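Local coordinates for protein apical membrane antigen 1 (Toxoplasma gondii, PDB 3ZLE) that probably takes part in host-cell invasion by the sporozoite, presumably by pairing with a RON2 paralog at the moving junction, at residues R38-G42 and Y43-G47; E64-N68 and F69-A73; K253-C256 and W257-F261. One frame throughout, in Å; residues are numbered along the deposited sequence.

Contact 1: R38-G42 and Y43-G47; sequences RDTEG and YREVG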
loop_
_atom_site.group_PDB
_atom_site.type_symbol
_atom_site.label_atom_id
_atom_site.label_comp_id
_atom_site.label_asym_id
_atom_site.label_seq_id
_atom_site.Cartn_x
_atom_site.Cartn_y
_atom_site.Cartn_z
ATOM N N ARG A 38 -10.208 -4.864 -10.123
ATOM C CA ARG A 38 -10.969 -4.592 -11.343
ATOM C C ARG A 38 -10.816 -5.688 -12.387
ATOM O O ARG A 38 -9.811 -6.383 -12.419
ATOM C CB ARG A 38 -10.505 -3.299 -11.950
ATOM C CG ARG A 38 -11.118 -2.084 -11.300
ATOM C CD ARG A 38 -10.401 -0.892 -11.838
ATOM N NE ARG A 38 -11.143 0.330 -11.601
ATOM C CZ ARG A 38 -11.778 0.990 -12.550
ATOM N NH1 ARG A 38 -11.817 0.500 -13.785
ATOM N NH2 ARG A 38 -12.366 2.134 -12.267
ATOM N N ASP A 39 -11.757 -5.740 -13.321
ATOM C CA ASP A 39 -11.623 -6.583 -14.496
ATOM C C ASP A 39 -12.046 -5.865 -15.759
ATOM O O ASP A 39 -12.890 -4.969 -15.732
ATOM C CB ASP A 39 -12.414 -7.866 -14.329
ATOM C CG ASP A 39 -13.668 -7.663 -13.551
ATOM O OD1 ASP A 39 -14.672 -7.257 -14.163
ATOM O OD2 ASP A 39 -13.662 -7.943 -12.331
ATOM N N THR A 40 -11.370 -6.180 -16.847
ATOM C CA THR A 40 -11.685 -5.609 -18.133
ATOM C C THR A 40 -11.274 -6.615 -19.164
ATOM O O THR A 40 -10.234 -7.296 -18.995
ATOM C CB THR A 40 -10.866 -4.342 -18.378
ATOM O OG1 THR A 40 -11.005 -3.480 -17.247
ATOM C CG2 THR A 40 -11.316 -3.626 -19.659
ATOM N N GLU A 41 -12.109 -6.761 -20.195
ATOM C CA GLU A 41 -11.819 -7.645 -21.320
ATOM C C GLU A 41 -11.447 -9.050 -20.871
ATOM O O GLU A 41 -10.636 -9.716 -21.507
ATOM C CB GLU A 41 -10.717 -7.070 -22.195
ATOM C CG GLU A 41 -11.012 -5.667 -22.740
ATOM C CD GLU A 41 -9.872 -5.130 -23.586
ATOM O OE1 GLU A 41 -8.776 -5.740 -23.573
ATOM O OE2 GLU A 41 -10.050 -4.092 -24.252
ATOM N N GLY A 42 -11.968 -9.462 -19.721
ATOM C CA GLY A 42 -11.665 -10.801 -19.182
ATOM C C GLY A 42 -10.436 -10.893 -18.269
ATOM O O GLY A 42 -10.175 -11.952 -17.704
ATOM N N TYR A 43 -9.733 -9.782 -18.025
ATOM C CA TYR A 43 -8.565 -9.852 -17.124
ATOM C C TYR A 43 -8.705 -9.066 -15.829
ATOM O O TYR A 43 -9.257 -7.957 -15.826
ATOM C CB TYR A 43 -7.307 -9.424 -17.835
ATOM C CG TYR A 43 -7.017 -10.214 -19.055
ATOM C CD1 TYR A 43 -6.238 -11.382 -18.993
ATOM C CD2 TYR A 43 -7.452 -9.771 -20.293
ATOM C CE1 TYR A 43 -5.909 -12.081 -20.146
ATOM C CE2 TYR A 43 -7.170 -10.481 -21.452
ATOM C CZ TYR A 43 -6.412 -11.639 -21.378
ATOM O OH TYR A 43 -6.114 -12.308 -22.547
ATOM N N ARG A 44 -8.104 -9.593 -14.758
ATOM C CA ARG A 44 -7.989 -8.839 -13.493
ATOM C C ARG A 44 -7.069 -7.614 -13.650
ATOM O O ARG A 44 -6.038 -7.670 -14.331
ATOM C CB ARG A 44 -7.495 -9.758 -12.379
ATOM C CG ARG A 44 -8.078 -11.139 -12.501
ATOM C CD ARG A 44 -8.231 -11.829 -11.156
ATOM N NE ARG A 44 -8.761 -10.934 -10.148
ATOM C CZ ARG A 44 -8.609 -11.125 -8.839
ATOM N NH1 ARG A 44 -7.966 -12.199 -8.389
ATOM N NH2 ARG A 44 -9.194 -10.310 -7.987
ATOM N N GLU A 45 -7.532 -6.474 -13.161
ATOM C CA GLU A 45 -6.877 -5.200 -13.453
ATOM C C GLU A 45 -6.609 -4.510 -12.108
ATOM O O GLU A 45 -7.425 -4.653 -11.164
ATOM C CB GLU A 45 -7.795 -4.369 -14.362
ATOM C CG GLU A 45 -7.284 -3.002 -14.747
ATOM C CD GLU A 45 -8.253 -2.272 -15.667
ATOM O OE1 GLU A 45 -9.431 -2.141 -15.283
ATOM O OE2 GLU A 45 -7.845 -1.839 -16.778
ATOM N N VAL A 46 -5.404 -3.946 -11.946
ATOM C CA VAL A 46 -5.019 -3.292 -10.658
ATOM C C VAL A 46 -5.886 -2.081 -10.490
ATOM O O VAL A 46 -5.983 -1.267 -11.398
ATOM C CB VAL A 46 -3.518 -2.832 -10.649
ATOM C CG1 VAL A 46 -3.088 -2.324 -9.255
ATOM C CG2 VAL A 46 -2.604 -3.975 -11.075
ATOM N N GLY A 47 -6.481 -1.903 -9.306
ATOM C CA GLY A 47 -7.584 -0.960 -9.173
ATOM C C GLY A 47 -7.628 0.038 -8.019
ATOM O O GLY A 47 -8.440 0.936 -8.039
HETATM O O HOH W 1 -10.564 -9.172 -10.651
#
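E45 OE1 is approached by two groups of the opposite strand. It lies 2.9 Å from T40 OG1 and makes a long salt bridge with R38 NH1 (3.9 Å), reaching the guanidinium at its edge. E45 CG stands anti to the backbone N (chi1 179°), and the chain is extended beyond it. R38 runs alongside E45 and points the same way. The carboxylate and guanidinium planes are 58° apart. The other oxygen, E45 OE2, accepts from K145 N.

The backbones pair beneath. Y43 N donates to T40 O over 2.7 Å, and the bond is nearly straight (170° at the hydrogen). T40 N returns a bond to Y43 O at 2.9 Å. D39 and R44 form the non-hydrogen-bonded pair next along. In the pair after that, R38 N donates to E45 O. The reverse bond is modelled too short to be read closely.

The Y43 side chain is on the same face as R38, T40 and E45. Its ring lies beside the turn, with Y43 CD2 3.4 Å from E41 O, and meets W286 edge-to-face.

On the other face, D39 turns its carboxylate away to pair with K295. R44 NE donates to water 1 at 2.6 Å. The water donates weakly to R38 O and so bridges the two strands. R44 NH1 donates to D269 O. G42 sits where a side chain would jam against the preceding carbonyl O. This is a beta hairpin with a two-residue loop, E41-G42, in a type I' turn.

Contact 2: E64-N68 and F69-A73; sequences EYSNN and FLDDA
The N68 amide and the D71 carboxylate are two flat groups that lie near each other across a tight turn. Their side chains cross at about a right angle, and the two planes are 41° apart. The contact between them is loose: N68 CB lies 3.8 Å from D71 OD1. The third flat group is the F69 ring. L70 CD2 sits on one face of it, 3.6 Å above the plane and offset toward the rim. N68 OD1 approaches the same ring at a slant.

Polar bonds fix the turn. N68 CG is anti to the backbone N (chi1 -175°), which carries the amide forward over the next residues. L70 N donates to N68 OD1 at 3.0 Å, from above the plane of the amide carbonyl. This is an Asx turn. D71 N donates to the backbone O of N68 at 3.1 Å and closes a type I beta turn from N68 to D71. N68 thus accepts two bonds from within the turn, through its side chain and its main chain. N68 OD1 also takes a weak bond from R197 NH1.

A further bond spans five residues. S66 OG donates to D71 OD2 over 2.8 Å. The hydroxyl meets D71 OD2 on its syn side, 20° out of the carboxylate plane. The bond ties the chain before the turn to the chain after it.

The whole piece is irregular and belongs to the long connection between strand 55-59 and strand 103-104. F69 packs on A56, I57 and M59 of strand 55-59, and on F88. Backbone bonds join F69 to F88 and D71 to N89. D72 pairs with K99, close to the start of strand 103-104.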
loop_
_atom_site.group_PDB
_atom_site.type_symbol
_atom_site.label_atom_id
_atom_site.label_comp_id
_atom_site.label_asym_id
_atom_site.label_seq_id
_atom_site.Cartn_x
_atom_site.Cartn_y
_atom_site.Cartn_z
ATOM N N GLU A 64 22.206 -16.387 -11.011
ATOM C CA GLU A 64 22.830 -15.694 -12.134
ATOM C C GLU A 64 21.925 -14.645 -12.770
ATOM O O GLU A 64 22.408 -13.748 -13.435
ATOM C CB GLU A 64 23.354 -16.653 -13.189
ATOM C CG GLU A 64 23.560 -18.060 -12.701
ATOM C CD GLU A 64 22.334 -18.913 -12.930
ATOM O OE1 GLU A 64 21.984 -19.141 -14.110
ATOM O OE2 GLU A 64 21.720 -19.343 -11.931
ATOM N N TYR A 65 20.612 -14.784 -12.607
ATOM C CA TYR A 65 19.656 -13.833 -13.224
ATOM C C TYR A 65 19.702 -12.424 -12.569
ATOM O O TYR A 65 20.187 -12.252 -11.453
ATOM C CB TYR A 65 18.213 -14.374 -13.166
ATOM C CG TYR A 65 17.889 -15.507 -14.130
ATOM C CD1 TYR A 65 18.583 -16.712 -14.081
ATOM C CD2 TYR A 65 16.769 -15.441 -14.948
ATOM C CE1 TYR A 65 18.268 -17.762 -14.934
ATOM C CE2 TYR A 65 16.418 -16.500 -15.768
ATOM C CZ TYR A 65 17.164 -17.665 -15.744
ATOM O OH TYR A 65 16.826 -18.707 -16.556
ATOM N N SER A 66 19.163 -11.435 -13.266
ATOM C CA SER A 66 19.022 -10.092 -12.702
ATOM C C SER A 66 18.053 -10.075 -11.504
ATOM O O SER A 66 18.352 -9.504 -10.455
ATOM C CB SER A 66 18.547 -9.118 -13.784
ATOM O OG SER A 66 18.593 -7.789 -13.298
ATOM N N ASN A 67 16.934 -10.778 -11.619
ATOM C CA ASN A 67 15.987 -10.857 -10.498
ATOM C C ASN A 67 15.474 -9.482 -10.044
ATOM O O ASN A 67 15.180 -9.269 -8.866
ATOM C CB ASN A 67 16.629 -11.583 -9.312
ATOM C CG ASN A 67 15.655 -12.459 -8.586
ATOM O OD1 ASN A 67 14.677 -12.940 -9.160
ATOM N ND2 ASN A 67 15.885 -12.644 -7.302
ATOM N N ASN A 68 15.398 -8.543 -10.980
ATOM C CA ASN A 68 14.900 -7.213 -10.685
ATOM C C ASN A 68 13.562 -7.008 -11.402
ATOM O O ASN A 68 13.471 -7.140 -12.600
ATOM C CB ASN A 68 15.922 -6.192 -11.144
ATOM C CG ASN A 68 15.553 -4.763 -10.765
ATOM O OD1 ASN A 68 14.433 -4.486 -10.355
ATOM N ND2 ASN A 68 16.467 -3.833 -11.030
ATOM N N PHE A 69 12.501 -6.805 -10.656
ATOM C CA PHE A 69 11.202 -6.761 -11.278
ATOM C C PHE A 69 10.981 -5.493 -12.137
ATOM O O PHE A 69 9.991 -5.390 -12.846
ATOM C CB PHE A 69 10.102 -6.943 -10.238
ATOM C CG PHE A 69 9.614 -5.664 -9.642
ATOM C CD1 PHE A 69 10.367 -4.999 -8.658
ATOM C CD2 PHE A 69 8.333 -5.195 -9.939
ATOM C CE1 PHE A 69 9.900 -3.824 -8.077
ATOM C CE2 PHE A 69 7.840 -4.024 -9.343
ATOM C CZ PHE A 69 8.607 -3.354 -8.384
ATOM N N LEU A 70 11.876 -4.507 -12.013
ATOM C CA LEU A 70 11.802 -3.322 -12.873
ATOM C C LEU A 70 12.525 -3.513 -14.178
ATOM O O LEU A 70 12.620 -2.596 -14.969
ATOM C CB LEU A 70 12.345 -2.091 -12.189
ATOM C CG LEU A 70 11.672 -1.730 -10.888
ATOM C CD1 LEU A 70 12.278 -0.401 -10.458
ATOM C CD2 LEU A 70 10.158 -1.617 -11.126
ATOM N N ASP A 71 13.008 -4.715 -14.414
ATOM C CA ASP A 71 13.555 -5.049 -15.719
ATOM C C ASP A 71 12.460 -5.201 -16.752
ATOM O O ASP A 71 11.288 -5.469 -16.410
ATOM C CB ASP A 71 14.368 -6.339 -15.641
ATOM C CG ASP A 71 15.764 -6.127 -15.064
ATOM O OD1 ASP A 71 16.122 -4.966 -14.716
ATOM O OD2 ASP A 71 16.502 -7.138 -14.971
ATOM N N ASP A 72 12.830 -4.906 -17.994
ATOM C CA ASP A 72 12.038 -5.164 -19.150
ATOM C C ASP A 72 11.475 -6.545 -19.094
ATOM O O ASP A 72 12.206 -7.508 -18.880
ATOM C CB ASP A 72 12.888 -5.005 -20.436
ATOM C CG ASP A 72 13.117 -3.572 -20.795
ATOM O OD1 ASP A 72 12.431 -2.717 -20.213
ATOM O OD2 ASP A 72 13.915 -3.289 -21.719
ATOM N N ALA A 73 10.176 -6.655 -19.317
ATOM C CA ALA A 73 9.542 -7.951 -19.506
ATOM C C ALA A 73 9.903 -8.455 -20.891
ATOM O O ALA A 73 10.240 -7.659 -21.778
ATOM C CB ALA A 73 8.049 -7.806 -19.380
#

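Contact 3: K253-C256 and W257-F261; sequences KEEC and WKRVF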
loop_
_atom_site.group_PDB
_atom_site.type_symbol
_atom_site.label_atom_id
_atom_site.label_comp_id
_atom_site.label_asym_id
_atom_site.label_seq_id
_atom_site.Cartn_x
_atom_site.Cartn_y
_atom_site.Cartn_z
ATOM N N LYS A 253 10.259 -0.680 14.960
ATOM C CA LYS A 253 9.033 -0.191 14.381
ATOM C C LYS A 253 8.948 -0.457 12.865
ATOM O O LYS A 253 7.926 -0.903 12.367
ATOM C CB LYS A 253 8.865 1.291 14.722
ATOM C CG LYS A 253 9.871 2.230 14.072
ATOM C CD LYS A 253 9.822 3.575 14.800
ATOM C CE LYS A 253 10.831 4.595 14.307
ATOM N NZ LYS A 253 10.496 5.902 14.994
ATOM N N GLU A 254 10.098 -0.494 12.225
ATOM C CA GLU A 254 10.141 -0.771 10.800
ATOM C C GLU A 254 9.711 -2.217 10.490
ATOM O O GLU A 254 9.133 -2.513 9.411
ATOM C CB GLU A 254 11.559 -0.523 10.268
ATOM C CG GLU A 254 11.856 -1.289 8.977
ATOM C CD GLU A 254 13.232 -0.963 8.380
ATOM O OE1 GLU A 254 13.806 0.136 8.672
ATOM O OE2 GLU A 254 13.738 -1.818 7.606
ATOM N N GLU A 255 10.034 -3.121 11.410
ATOM C CA GLU A 255 9.624 -4.496 11.287
ATOM C C GLU A 255 8.096 -4.534 11.372
ATOM O O GLU A 255 7.457 -5.199 10.581
ATOM C CB GLU A 255 10.286 -5.361 12.392
ATOM C CG GLU A 255 9.706 -6.770 12.583
ATOM C CD GLU A 255 10.576 -7.660 13.497
ATOM O OE1 GLU A 255 11.811 -7.496 13.510
ATOM O OE2 GLU A 255 10.029 -8.528 14.201
ATOM N N CYS A 256 7.521 -3.745 12.266
ATOM C CA CYS A 256 6.065 -3.634 12.351
ATOM C C CYS A 256 5.471 -3.099 11.041
ATOM O O CYS A 256 4.453 -3.578 10.577
ATOM C CB CYS A 256 5.642 -2.752 13.530
ATOM S SG CYS A 256 3.851 -2.650 13.811
ATOM N N TRP A 257 6.144 -2.134 10.442
ATOM C CA TRP A 257 5.682 -1.533 9.211
ATOM C C TRP A 257 5.650 -2.562 8.063
ATOM O O TRP A 257 4.708 -2.619 7.294
ATOM C CB TRP A 257 6.579 -0.331 8.869
ATOM C CG TRP A 257 6.379 0.209 7.464
ATOM C CD1 TRP A 257 5.330 0.946 7.014
ATOM C CD2 TRP A 257 7.256 0.019 6.335
ATOM N NE1 TRP A 257 5.500 1.246 5.670
ATOM C CE2 TRP A 257 6.675 0.695 5.236
ATOM C CE3 TRP A 257 8.504 -0.592 6.173
ATOM C CZ2 TRP A 257 7.278 0.735 3.950
ATOM C CZ3 TRP A 257 9.118 -0.543 4.894
ATOM C CH2 TRP A 257 8.530 0.176 3.827
ATOM N N LYS A 258 6.659 -3.413 8.005
ATOM C CA LYS A 258 6.695 -4.505 7.040
ATOM C C LYS A 258 5.673 -5.592 7.300
ATOM O O LYS A 258 5.171 -6.220 6.364
ATOM C CB LYS A 258 8.065 -5.118 7.026
ATOM C CG LYS A 258 9.017 -4.357 6.160
ATOM C CD LYS A 258 10.413 -4.920 6.245
ATOM C CE LYS A 258 11.299 -4.138 5.315
ATOM N NZ LYS A 258 12.730 -4.451 5.440
ATOM N N ARG A 259 5.372 -5.813 8.573
ATOM C CA ARG A 259 4.530 -6.909 8.974
ATOM C C ARG A 259 3.093 -6.674 8.589
ATOM O O ARG A 259 2.394 -7.603 8.209
ATOM C CB ARG A 259 4.632 -7.102 10.482
ATOM C CG ARG A 259 3.936 -8.337 11.008
ATOM C CD ARG A 259 4.853 -9.083 11.980
ATOM N NE ARG A 259 4.661 -8.688 13.361
ATOM C CZ ARG A 259 5.628 -8.703 14.295
ATOM N NH1 ARG A 259 6.874 -8.987 13.976
ATOM N NH2 ARG A 259 5.338 -8.430 15.547
ATOM N N VAL A 260 2.605 -5.462 8.820
ATOM C CA VAL A 260 1.234 -5.162 8.531
ATOM C C VAL A 260 0.937 -5.356 7.047
ATOM O O VAL A 260 -0.115 -5.878 6.677
ATOM C CB VAL A 260 0.898 -3.752 9.025
ATOM C CG1 VAL A 260 1.704 -2.687 8.291
ATOM C CG2 VAL A 260 -0.556 -3.488 9.057
ATOM N N PHE A 261 1.904 -5.064 6.201
ATOM C CA PHE A 261 1.694 -5.175 4.775
ATOM C C PHE A 261 1.658 -6.654 4.389
ATOM O O PHE A 261 0.874 -7.067 3.532
ATOM C CB PHE A 261 2.850 -4.465 4.006
ATOM C CG PHE A 261 2.800 -4.689 2.516
ATOM C CD1 PHE A 261 1.829 -4.044 1.722
ATOM C CD2 PHE A 261 3.605 -5.642 1.931
ATOM C CE1 PHE A 261 1.786 -4.232 0.373
ATOM C CE2 PHE A 261 3.562 -5.841 0.550
ATOM C CZ PHE A 261 2.608 -5.178 -0.207
HETATM O O HOH W 2 15.281 -2.561 5.645
#
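E254 and K258 lie side by side on the helix and point the same way. E254 CG is anti to its backbone N (chi1 157°), while K258 CG is anti to its carbonyl carbon (chi1 -83°). From there the two extended chains run alongside each other. E254 OE2 and K258 NZ form a salt bridge at 3.6 Å. Water 2 spans the same pair: it donates to E254 OE2 at 2.6 Å and accepts from K258 NZ at 3.2 Å.

E255 and R259 meet differently. Their side chains cross obliquely, with the carboxylate and guanidinium planes 60° apart. R259 bends at chi2 and chi3. R259 NH1 is 3.2 Å from E255 OE2, in a salt bridge whose hydrogen bond is weak. The oxygen lies at the guanidinium edge. Each group has another partner: E255 OE1 bonds T251 OG1, and R259 NH2 donates to Q249 O.

W257 and C256 are buried. E254 O lies at the edge of the W257 ring, in its plane, and W257 NE1 donates to G340 O. V260 CG1 lies 3.7 Å from C256 O, and the V260 side chain touches A304 of strand 303-308.

The 2.9 Å bond from W257 N to K253 O begins a run of i to i+4 backbone bonds. Helix 253-262 carries two i to i+4 salt bridges. The C256-C317 disulfide ties it to strand 315-320 of an antiparallel sheet, consistent with the PAN-type fold of the AMA1 family.

How the contacts relate
The three contacts follow one another along the chain, and none touches another. Contact 1 and contact 2 have centres 25 Å apart, with nearest atoms about 11 Å apart. Contact 3 is 29 Å from contact 1 and 26 Å from contact 2, centre to centre, and its nearest atoms are about 11 Å and 10 Å away. Contacts 1 and 3 lie on opposite sides of the chain's centre. The three represent a hairpin, a loop turn and a helix, all in the AMA1 region of the ectodomain. Contact 3 alone holds a disulfide cysteine. The Y43 side chain of contact 1 is about 12 Å from a bound N-acetylglucosamine.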